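Local structure of 35 kDa hemin binding protein (Porphyromonas gingivalis, 5Y1A) at residues T76-N81 and Q93-L98; A143-N148 and G167-D172; P286-Y291 and H337-L342; D246-V251 and A266-L271. The protein probably serves as a secreted thioredoxin-like, hemin-binding virulence protein, a cargo of the type IX secretion system whose immunoglobulin-like domain is essential for stability during secretion. All coordinates share one frame; numbering follows the deposited sequence. Where two conformers were deposited one is given.

Interaction 1 of 4, residues T76-N81 and Q93-L98; sequences TFVHYN and QLFIAL
The rings of Y80 and F95 lie one over the other in an offset stack, centroids 4.5 Å apart and planes turned 21° from each other. F95 CD2 sits over one face of the Y80 ring, near its rim, 3.4 Å from Y80 CG, while N81 OD1 occupies the opposite face. The F95 ring in turn receives the CB of Y80 over one face, a CH-pi contact with 3.9 Å from Y80 CB to the ring centroid, and V78 CG1 at its edge. Both aromatic groups extend anti to their own backbone N (chi1 -164° for Y80), which brings them flat together where strand 73-79 gives way to a loop. I96 reaches the far end of the tyrosine: its CD1 lies 3.5 Å from Y80 OH, with I96 CG1 oblique to the ring. Further back on the strand V78 packs against three helix residues. Its CG1 touches F95 CB at 3.9 Å, and its CG2 meets L94 CD2 at 4.0 Å, with L98 CD1 slightly more distant. The helical segment 93-98 runs at about 100° to strand residues 76-79 in this part of the thioredoxin-like domain, and L98 also packs on F43 of the adjoining strand 34-44. With no hydrogen bond between the two segments, the contact probably rests mainly on dispersion and the exclusion of water from a largely buried surface.

Interaction 2 of 4, residues A143-N148 and G167-D172; sequences APAEVN and GKVDAD
Backbone pairing of two antiparallel strands makes this contact, with A145 opposite V169, E146 opposite K168 and V147 opposite G167 in the hairpin of strands 145-153 and 161-169, part of the beta-sandwich domain. E146 and K168 form the hydrogen-bonded pair: E146 N donates to K168 O at 3.0 Å, and K168 N returns a longer bond of 3.3 Å to E146 O. Beyond the regular ladder, D170 N bonds to P144 O at 2.8 Å, nearly straight at 170° at the hydrogen. D170 CG lies anti to its own carbonyl carbon (chi1 -80°), which turns the carboxylate toward the proline, OD2 3.3 Å from P144 CA, while its OD1 accepts a bond from S33 OG that helps fix its rotation. On one face of the sheet A145 CB touches V169 CG1 at 3.8 Å. G167 lets the chains run close there: its CA comes within 3.2 Å of E146 O. The other face carries E146 and K168. N148 ND2 holds the carboxylate of E146 in place by a bond of 3.0 Å to E146 OE1, approaching from above the carboxylate plane. Strand 228-235 flanks the hairpin beyond 161-169, contacting V147 through F229. Strand 263-270 lies against the A145 side through I264, and F34 of strand 34-44 packs against E146, K168 and D170.

Interaction 3 of 4, residues P286-Y291 and H337-L342; sequences PSVKAY and HFLKVL
S287 and V288 begin a segment that drapes across H337 and L339 of strand 335-343, an outer strand of a four-stranded antiparallel sheet in the small C-terminal beta domain. A domain of this kind at the C terminus is consistent with the sorting signal of type IX secretion cargo. The S287 hydroxyl oxygen OG stands 3.8 Å from H337 CE1, oblique to the imidazole, a loose contact and no hydrogen bond. V288, buried, makes the tightest side-chain contact: its CG2 reaches L339 CD1 at 3.5 Å. A chi1 of -69° sets V288 CG1 anti to the carbonyl carbon and leaves CG2 between the backbone N and that carbon, facing the leucine. L339 is turned with its CG anti to its own carbonyl carbon; its CD1 rises against the valine and its CD2 comes 3.6 Å from V288 O. E301 borders V288 from a neighbouring loop. K289 points the other way, and its NZ bends back to donate to P286 O at 2.8 Å; its backbone N bonds to E301 OE1. Through K289 the chain is irregular. A290 N makes a weak, long bond of 3.4 Å to V288 O. The A290 side chain faces the strand again and packs also against I297; its CB finishes the row of apolar contacts, 4.0 Å from L339 CD1 and 4.2 Å from V341 CG2. By Y291 the chain is pairing with V298; the tyrosine side chain points away from strand 335-343, and its OH bonds to E300 OE2.

Interaction 4 of 4, residues D246-V251 and A266-L271; sequences DVLAFV and AGQESL
D246 and Q268 set their flat ends face against face: the carboxylate and amide planes are only 10° apart and stacked, with Q268 NE2 3.8 Å from D246 OD2, too long for a hydrogen bond. The carboxylate is instead engaged by N187 ND2 at OD2, while OD1 turns toward S270, 3.5 Å from its CA. Q268 has an extended chain, CG anti to the backbone N (chi1 -177°), that lays the amide over the sheet face between D246 and L248; its OE1 lies 3.9 Å from L248 CB. L248 bends the other way along the same face, its CD1 resting 3.4 Å from G267 O and also near A266 CB. Next comes F250, whose CB meets A266 CB at 3.7 Å; its ring leads off from the partner strand, with L248 CG at its edge, in plane. Beneath these side chains the backbones form a regular antiparallel ladder. V247 exchanges two hydrogen bonds with E269 and A249 two with G267, the shortest from G267 N to A249 O at 2.8 Å. On the reverse face V247 CG2 approaches L271 CB at 4.3 Å. The hairpin lies at the edge of its four-stranded sheet, where 263-270 is outermost and 179-186 pairs with the other side of 245-252, Y183 meeting the F250 ring edge-to-face. The face bearing L248, A266 and Q268 packs on F74 of strand 73-79, whereas V247, A249 and E269 rest on L149 and L151 of strand 145-153.

How the interactions relate
Followed from the N terminus, the four contacts come in series, none nesting within or crossing another. Interaction 1 closes the helical excursion after strand 73-79, interaction 2 closes a beta hairpin, interaction 4 closes a second one, and interaction 3 spans the longest loop, in the C-terminal domain. Interaction 4 touches both earlier contacts: T76 CG2 packs against L248 CD2 on one side, and V147 CG1 meets the backbone around A249, A266 and G267 on the other. It thus joins the thioredoxin-like layer to the second sheet of the sandwich. Interaction 3 stands apart, its nearest atoms about 14 Å from those of interaction 4.

Interaction 1 of 4, residues T76-N81 and Q93-L98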
# COMPACT_ATOMS: atom_id res chain seq x y z
N THR A 76 -9.25 2.60 -1.69
CA THR A 76 -7.99 3.24 -2.05
C THR A 76 -8.28 4.64 -2.57
O THR A 76 -9.30 4.85 -3.23
CB THR A 76 -7.23 2.46 -3.13
OG1 THR A 76 -7.96 2.50 -4.35
CG2 THR A 76 -7.00 1.02 -2.73
N PHE A 77 -7.42 5.61 -2.23
CA PHE A 77 -7.56 6.99 -2.70
C PHE A 77 -6.34 7.30 -3.55
O PHE A 77 -5.21 7.13 -3.09
CB PHE A 77 -7.67 7.98 -1.53
CG PHE A 77 -8.99 7.90 -0.82
CD1 PHE A 77 -9.97 8.88 -1.03
CD2 PHE A 77 -9.27 6.83 0.05
CE1 PHE A 77 -11.23 8.80 -0.40
CE2 PHE A 77 -10.51 6.74 0.70
CZ PHE A 77 -11.50 7.72 0.48
N VAL A 78 -6.59 7.76 -4.78
CA VAL A 78 -5.55 8.01 -5.77
C VAL A 78 -5.53 9.51 -6.01
O VAL A 78 -6.54 10.08 -6.44
CB VAL A 78 -5.87 7.29 -7.10
CG1 VAL A 78 -4.80 7.63 -8.15
CG2 VAL A 78 -5.95 5.75 -6.92
N HIS A 79 -4.41 10.14 -5.71
CA HIS A 79 -4.29 11.59 -5.81
C HIS A 79 -3.79 12.04 -7.17
O HIS A 79 -2.99 11.35 -7.78
CB HIS A 79 -3.35 12.09 -4.72
CG HIS A 79 -4.02 12.24 -3.39
ND1 HIS A 79 -4.34 13.46 -2.85
CD2 HIS A 79 -4.47 11.31 -2.51
CE1 HIS A 79 -4.94 13.28 -1.69
NE2 HIS A 79 -5.05 11.99 -1.47
N TYR A 80 -4.26 13.21 -7.63
CA TYR A 80 -3.72 13.78 -8.85
C TYR A 80 -3.55 15.29 -8.81
O TYR A 80 -4.37 16.01 -8.22
CB TYR A 80 -4.56 13.38 -10.07
CG TYR A 80 -3.85 13.61 -11.39
CD1 TYR A 80 -2.70 12.88 -11.69
CD2 TYR A 80 -4.33 14.52 -12.34
CE1 TYR A 80 -2.03 13.04 -12.87
CE2 TYR A 80 -3.63 14.70 -13.58
CZ TYR A 80 -2.49 13.93 -13.81
OH TYR A 80 -1.73 14.00 -14.96
N ASN A 81 -2.49 15.78 -9.46
CA ASN A 81 -2.23 17.23 -9.53
C ASN A 81 -2.17 17.90 -8.16
O ASN A 81 -2.77 18.96 -7.93
CB ASN A 81 -3.22 17.96 -10.46
CG ASN A 81 -2.89 17.75 -11.93
OD1 ASN A 81 -1.86 17.19 -12.26
ND2 ASN A 81 -3.79 18.18 -12.82
N GLN A 93 1.11 8.60 -12.34
CA GLN A 93 1.11 7.64 -13.45
C GLN A 93 -0.05 6.67 -13.33
O GLN A 93 -0.70 6.33 -14.34
CB GLN A 93 2.43 6.85 -13.50
CG GLN A 93 3.62 7.64 -14.03
CD GLN A 93 3.33 8.33 -15.35
OE1 GLN A 93 2.98 7.68 -16.35
NE2 GLN A 93 3.49 9.64 -15.37
N LEU A 94 -0.31 6.21 -12.09
CA LEU A 94 -1.46 5.33 -11.83
C LEU A 94 -2.77 6.04 -12.21
O LEU A 94 -3.63 5.45 -12.90
CB LEU A 94 -1.49 4.92 -10.37
CG LEU A 94 -2.71 4.08 -9.96
CD1 LEU A 94 -2.71 2.72 -10.63
CD2 LEU A 94 -2.71 3.93 -8.42
N PHE A 95 -2.92 7.29 -11.78
CA PHE A 95 -4.10 8.08 -12.13
C PHE A 95 -4.27 8.18 -13.65
O PHE A 95 -5.35 7.91 -14.17
CB PHE A 95 -4.11 9.48 -11.51
CG PHE A 95 -5.34 10.23 -11.89
CD1 PHE A 95 -6.52 10.05 -11.18
CD2 PHE A 95 -5.36 11.01 -13.04
CE1 PHE A 95 -7.72 10.70 -11.60
CE2 PHE A 95 -6.53 11.67 -13.47
CZ PHE A 95 -7.71 11.50 -12.75
N ILE A 96 -3.22 8.57 -14.34
CA ILE A 96 -3.27 8.70 -15.81
C ILE A 96 -3.75 7.41 -16.49
O ILE A 96 -4.54 7.46 -17.44
CB ILE A 96 -1.87 9.13 -16.34
CG1 ILE A 96 -1.63 10.59 -15.93
CG2 ILE A 96 -1.72 8.89 -17.88
CD1 ILE A 96 -0.17 11.04 -16.10
N ALA A 97 -3.28 6.27 -15.99
CA ALA A 97 -3.67 4.96 -16.50
C ALA A 97 -5.15 4.69 -16.24
O ALA A 97 -5.87 4.24 -17.14
CB ALA A 97 -2.78 3.84 -15.89
N LEU A 98 -5.59 4.98 -15.02
CA LEU A 98 -6.99 4.77 -14.62
C LEU A 98 -7.89 5.70 -15.43
O LEU A 98 -9.00 5.32 -15.82
CB LEU A 98 -7.16 5.02 -13.11
CG LEU A 98 -6.61 3.87 -12.24
CD1 LEU A 98 -6.50 4.28 -10.77
CD2 LEU A 98 -7.50 2.61 -12.39

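Interaction 2 of 4, residues A143-N148 and G167-D172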
# COMPACT_ATOMS: atom_id res chain seq x y z
N ALA A 143 -16.32 -15.16 -6.42
CA ALA A 143 -15.38 -14.66 -7.42
C ALA A 143 -14.57 -15.84 -7.94
O ALA A 143 -14.36 -16.83 -7.20
CB ALA A 143 -14.47 -13.61 -6.79
N PRO A 144 -14.13 -15.79 -9.21
CA PRO A 144 -13.34 -16.86 -9.81
C PRO A 144 -11.82 -16.76 -9.58
O PRO A 144 -11.07 -17.42 -10.26
CB PRO A 144 -13.66 -16.70 -11.30
CG PRO A 144 -13.80 -15.24 -11.47
CD PRO A 144 -14.49 -14.75 -10.22
N ALA A 145 -11.40 -15.92 -8.64
CA ALA A 145 -9.99 -15.86 -8.22
C ALA A 145 -9.92 -15.50 -6.76
O ALA A 145 -10.90 -15.00 -6.18
CB ALA A 145 -9.21 -14.84 -9.08
N GLU A 146 -8.76 -15.77 -6.16
CA GLU A 146 -8.51 -15.39 -4.78
C GLU A 146 -7.04 -15.01 -4.69
O GLU A 146 -6.20 -15.55 -5.43
CB GLU A 146 -8.83 -16.57 -3.85
CG GLU A 146 -8.34 -16.48 -2.42
CD GLU A 146 -8.54 -17.80 -1.70
OE1 GLU A 146 -7.58 -18.62 -1.65
OE2 GLU A 146 -9.67 -18.02 -1.22
N VAL A 147 -6.74 -14.06 -3.81
CA VAL A 147 -5.35 -13.70 -3.54
C VAL A 147 -5.16 -13.47 -2.06
O VAL A 147 -5.93 -12.73 -1.41
CB VAL A 147 -4.84 -12.52 -4.42
CG1 VAL A 147 -5.71 -11.29 -4.27
CG2 VAL A 147 -3.36 -12.22 -4.12
N ASN A 148 -4.13 -14.14 -1.55
CA ASN A 148 -3.77 -14.14 -0.14
C ASN A 148 -2.41 -13.47 -0.01
O ASN A 148 -1.56 -13.61 -0.89
CB ASN A 148 -3.69 -15.59 0.37
CG ASN A 148 -5.01 -16.32 0.24
OD1 ASN A 148 -6.03 -15.92 0.82
ND2 ASN A 148 -5.02 -17.38 -0.57
N GLY A 167 -2.24 -17.28 -4.75
CA GLY A 167 -3.66 -17.41 -5.01
C GLY A 167 -4.00 -18.48 -6.01
O GLY A 167 -3.15 -19.28 -6.40
N LYS A 168 -5.26 -18.50 -6.42
CA LYS A 168 -5.74 -19.48 -7.38
C LYS A 168 -6.86 -18.87 -8.19
O LYS A 168 -7.58 -18.02 -7.69
CB LYS A 168 -6.28 -20.73 -6.68
CG LYS A 168 -5.22 -21.75 -6.33
CD LYS A 168 -5.86 -23.07 -5.93
CE LYS A 168 -4.84 -24.19 -5.90
NZ LYS A 168 -3.66 -23.86 -5.02
N VAL A 169 -6.99 -19.33 -9.43
CA VAL A 169 -8.09 -18.91 -10.29
C VAL A 169 -8.87 -20.17 -10.71
O VAL A 169 -8.28 -21.25 -10.82
CB VAL A 169 -7.64 -18.07 -11.53
CG1 VAL A 169 -6.75 -16.89 -11.09
CG2 VAL A 169 -6.89 -18.92 -12.58
N ASP A 170 -10.16 -20.01 -10.92
CA ASP A 170 -11.00 -21.08 -11.44
C ASP A 170 -10.58 -21.48 -12.85
O ASP A 170 -9.97 -20.70 -13.59
CB ASP A 170 -12.46 -20.66 -11.46
CG ASP A 170 -13.14 -20.77 -10.12
OD1 ASP A 170 -12.68 -21.55 -9.25
OD2 ASP A 170 -14.14 -20.07 -9.95
N ALA A 171 -10.96 -22.71 -13.24
CA ALA A 171 -10.59 -23.28 -14.55
C ALA A 171 -10.86 -22.38 -15.76
O ALA A 171 -10.07 -22.34 -16.72
CB ALA A 171 -11.29 -24.66 -14.74
N ASP A 172 -11.97 -21.65 -15.72
CA ASP A 172 -12.38 -20.84 -16.86
C ASP A 172 -11.45 -19.65 -17.10
O ASP A 172 -11.43 -19.07 -18.19
CB ASP A 172 -13.83 -20.40 -16.70
CG ASP A 172 -14.06 -19.52 -15.48
OD1 ASP A 172 -14.07 -20.02 -14.33
OD2 ASP A 172 -14.23 -18.31 -15.68

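Interaction 3 of 4, residues P286-Y291 and H337-L342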
# COMPACT_ATOMS: atom_id res chain seq x y z
N PRO A 286 32.58 -6.66 9.41
CA PRO A 286 32.65 -5.23 9.75
C PRO A 286 34.04 -4.76 10.20
O PRO A 286 34.78 -5.50 10.87
CB PRO A 286 31.64 -5.08 10.90
CG PRO A 286 30.80 -6.32 10.87
CD PRO A 286 31.66 -7.40 10.28
N SER A 287 34.35 -3.52 9.81
CA SER A 287 35.59 -2.80 10.18
C SER A 287 35.39 -1.94 11.43
O SER A 287 36.35 -1.37 11.96
CB SER A 287 36.04 -1.90 9.03
OG SER A 287 35.06 -0.92 8.72
N VAL A 288 34.14 -1.81 11.87
CA VAL A 288 33.78 -1.10 13.10
C VAL A 288 32.91 -2.02 13.97
O VAL A 288 31.84 -2.44 13.54
CB VAL A 288 33.12 0.30 12.83
CG1 VAL A 288 34.15 1.28 12.26
CG2 VAL A 288 31.93 0.21 11.89
N LYS A 289 33.39 -2.36 15.16
CA LYS A 289 32.71 -3.35 16.00
C LYS A 289 31.91 -2.66 17.12
O LYS A 289 32.35 -2.62 18.27
CB LYS A 289 33.69 -4.36 16.60
CG LYS A 289 34.70 -4.99 15.61
CD LYS A 289 34.05 -5.93 14.60
CE LYS A 289 35.12 -6.65 13.77
NZ LYS A 289 34.53 -7.59 12.73
N ALA A 290 30.74 -2.14 16.77
CA ALA A 290 29.85 -1.54 17.76
C ALA A 290 29.31 -2.60 18.73
O ALA A 290 29.13 -3.76 18.37
CB ALA A 290 28.71 -0.82 17.07
N TYR A 291 29.06 -2.21 19.98
CA TYR A 291 28.37 -3.08 20.93
C TYR A 291 27.58 -2.24 21.93
O TYR A 291 27.77 -1.03 22.02
CB TYR A 291 29.36 -4.03 21.64
CG TYR A 291 30.49 -3.32 22.35
CD1 TYR A 291 30.34 -2.90 23.68
CD2 TYR A 291 31.70 -3.05 21.70
CE1 TYR A 291 31.37 -2.23 24.34
CE2 TYR A 291 32.73 -2.38 22.35
CZ TYR A 291 32.56 -1.98 23.67
OH TYR A 291 33.58 -1.32 24.31
N HIS A 337 29.50 4.82 7.36
CA HIS A 337 29.04 3.43 7.59
C HIS A 337 27.68 3.41 8.29
O HIS A 337 27.37 4.32 9.05
CB HIS A 337 30.01 2.70 8.53
CG HIS A 337 31.44 2.72 8.09
ND1 HIS A 337 31.97 1.78 7.23
CD2 HIS A 337 32.46 3.55 8.41
CE1 HIS A 337 33.25 2.02 7.05
NE2 HIS A 337 33.57 3.10 7.74
N PHE A 338 26.89 2.37 8.03
CA PHE A 338 25.59 2.18 8.68
C PHE A 338 25.61 0.80 9.33
O PHE A 338 25.83 -0.20 8.64
CB PHE A 338 24.44 2.27 7.67
CG PHE A 338 24.30 3.63 7.02
CD1 PHE A 338 23.29 4.50 7.41
CD2 PHE A 338 25.19 4.04 6.03
CE1 PHE A 338 23.17 5.77 6.83
CE2 PHE A 338 25.09 5.29 5.43
CZ PHE A 338 24.06 6.16 5.83
N LEU A 339 25.43 0.75 10.65
CA LEU A 339 25.45 -0.50 11.40
C LEU A 339 24.09 -0.66 12.04
O LEU A 339 23.53 0.30 12.53
CB LEU A 339 26.49 -0.47 12.51
CG LEU A 339 27.99 -0.59 12.26
CD1 LEU A 339 28.66 0.33 13.24
CD2 LEU A 339 28.47 -2.02 12.47
N LYS A 340 23.55 -1.87 12.00
CA LYS A 340 22.28 -2.18 12.65
C LYS A 340 22.63 -2.80 14.01
O LYS A 340 23.32 -3.83 14.05
CB LYS A 340 21.47 -3.14 11.78
CG LYS A 340 20.04 -3.40 12.26
CD LYS A 340 19.35 -4.55 11.46
CE LYS A 340 19.01 -4.17 10.01
NZ LYS A 340 17.87 -5.04 9.49
N VAL A 341 22.22 -2.16 15.10
CA VAL A 341 22.48 -2.68 16.44
C VAL A 341 21.16 -3.11 17.11
O VAL A 341 20.19 -2.35 17.11
CB VAL A 341 23.20 -1.63 17.32
CG1 VAL A 341 23.29 -2.11 18.77
CG2 VAL A 341 24.60 -1.34 16.74
N LEU A 342 21.12 -4.31 17.68
CA LEU A 342 19.91 -4.75 18.36
C LEU A 342 20.13 -4.71 19.88
O LEU A 342 20.99 -5.41 20.41
CB LEU A 342 19.48 -6.14 17.89
CG LEU A 342 18.07 -6.58 18.33
CD1 LEU A 342 17.45 -7.45 17.24
CD2 LEU A 342 18.11 -7.36 19.62

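Interaction 4 of 4, residues D246-V251 and A266-L271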
# COMPACT_ATOMS: atom_id res chain seq x y z
N ASP A 246 -1.14 -0.42 5.04
CA ASP A 246 -1.69 -1.69 4.56
C ASP A 246 -1.05 -2.02 3.20
O ASP A 246 -0.58 -1.12 2.50
CB ASP A 246 -3.20 -1.56 4.34
CG ASP A 246 -3.97 -1.34 5.64
OD1 ASP A 246 -3.65 -2.02 6.64
OD2 ASP A 246 -4.89 -0.49 5.67
N VAL A 247 -1.05 -3.30 2.82
CA VAL A 247 -0.75 -3.68 1.42
C VAL A 247 -2.00 -4.34 0.88
O VAL A 247 -2.55 -5.27 1.51
CB VAL A 247 0.46 -4.63 1.26
CG1 VAL A 247 0.63 -5.05 -0.24
CG2 VAL A 247 1.73 -3.96 1.77
N LEU A 248 -2.45 -3.83 -0.24
CA LEU A 248 -3.60 -4.37 -0.97
C LEU A 248 -3.08 -5.00 -2.26
O LEU A 248 -2.29 -4.37 -2.99
CB LEU A 248 -4.55 -3.22 -1.31
CG LEU A 248 -5.66 -3.48 -2.35
CD1 LEU A 248 -6.67 -4.50 -1.79
CD2 LEU A 248 -6.38 -2.21 -2.66
N ALA A 249 -3.53 -6.20 -2.57
CA ALA A 249 -3.23 -6.80 -3.88
C ALA A 249 -4.51 -7.22 -4.52
O ALA A 249 -5.45 -7.71 -3.84
CB ALA A 249 -2.30 -8.00 -3.72
N PHE A 250 -4.58 -7.07 -5.85
CA PHE A 250 -5.75 -7.57 -6.55
C PHE A 250 -5.44 -8.16 -7.92
O PHE A 250 -4.52 -7.70 -8.62
CB PHE A 250 -6.86 -6.51 -6.61
CG PHE A 250 -6.44 -5.17 -7.13
CD1 PHE A 250 -6.52 -4.87 -8.51
CD2 PHE A 250 -6.02 -4.18 -6.24
CE1 PHE A 250 -6.16 -3.59 -8.99
CE2 PHE A 250 -5.65 -2.87 -6.70
CZ PHE A 250 -5.73 -2.59 -8.09
N VAL A 251 -6.19 -9.21 -8.27
CA VAL A 251 -6.15 -9.86 -9.59
C VAL A 251 -7.20 -9.19 -10.48
O VAL A 251 -8.35 -8.96 -10.07
CB VAL A 251 -6.46 -11.37 -9.45
CG1 VAL A 251 -6.39 -12.05 -10.81
CG2 VAL A 251 -5.47 -12.06 -8.46
N ALA A 266 -9.47 -9.49 -4.52
CA ALA A 266 -8.43 -8.72 -3.83
C ALA A 266 -8.17 -9.33 -2.46
O ALA A 266 -9.02 -10.05 -1.92
CB ALA A 266 -8.91 -7.32 -3.64
N GLY A 267 -7.01 -9.00 -1.90
CA GLY A 267 -6.67 -9.35 -0.53
C GLY A 267 -5.91 -8.17 0.08
O GLY A 267 -5.31 -7.37 -0.64
N GLN A 268 -5.95 -8.04 1.40
CA GLN A 268 -5.30 -6.90 2.05
C GLN A 268 -4.89 -7.27 3.47
O GLN A 268 -5.64 -7.94 4.19
CB GLN A 268 -6.24 -5.69 2.10
CG GLN A 268 -5.62 -4.44 2.70
CD GLN A 268 -6.60 -3.33 2.77
OE1 GLN A 268 -6.97 -2.74 1.75
NE2 GLN A 268 -7.07 -3.04 3.97
N GLU A 269 -3.69 -6.83 3.85
CA GLU A 269 -3.18 -7.09 5.19
C GLU A 269 -2.47 -5.85 5.73
O GLU A 269 -1.98 -5.01 4.94
CB GLU A 269 -2.19 -8.29 5.17
CG GLU A 269 -2.79 -9.67 4.77
CD GLU A 269 -3.91 -10.21 5.71
OE1 GLU A 269 -4.09 -9.73 6.85
OE2 GLU A 269 -4.63 -11.13 5.27
N SER A 270 -2.37 -5.73 7.05
CA SER A 270 -1.63 -4.62 7.68
C SER A 270 -0.12 -4.86 7.63
O SER A 270 0.38 -5.88 8.10
CB SER A 270 -2.06 -4.43 9.14
OG SER A 270 -1.13 -3.65 9.88
N LEU A 271 0.60 -3.88 7.09
CA LEU A 271 2.06 -3.96 7.00
C LEU A 271 2.71 -3.65 8.35
O LEU A 271 3.64 -4.35 8.78
CB LEU A 271 2.59 -3.06 5.86
CG LEU A 271 4.12 -3.02 5.66
CD1 LEU A 271 4.68 -4.45 5.38
CD2 LEU A 271 4.46 -2.01 4.57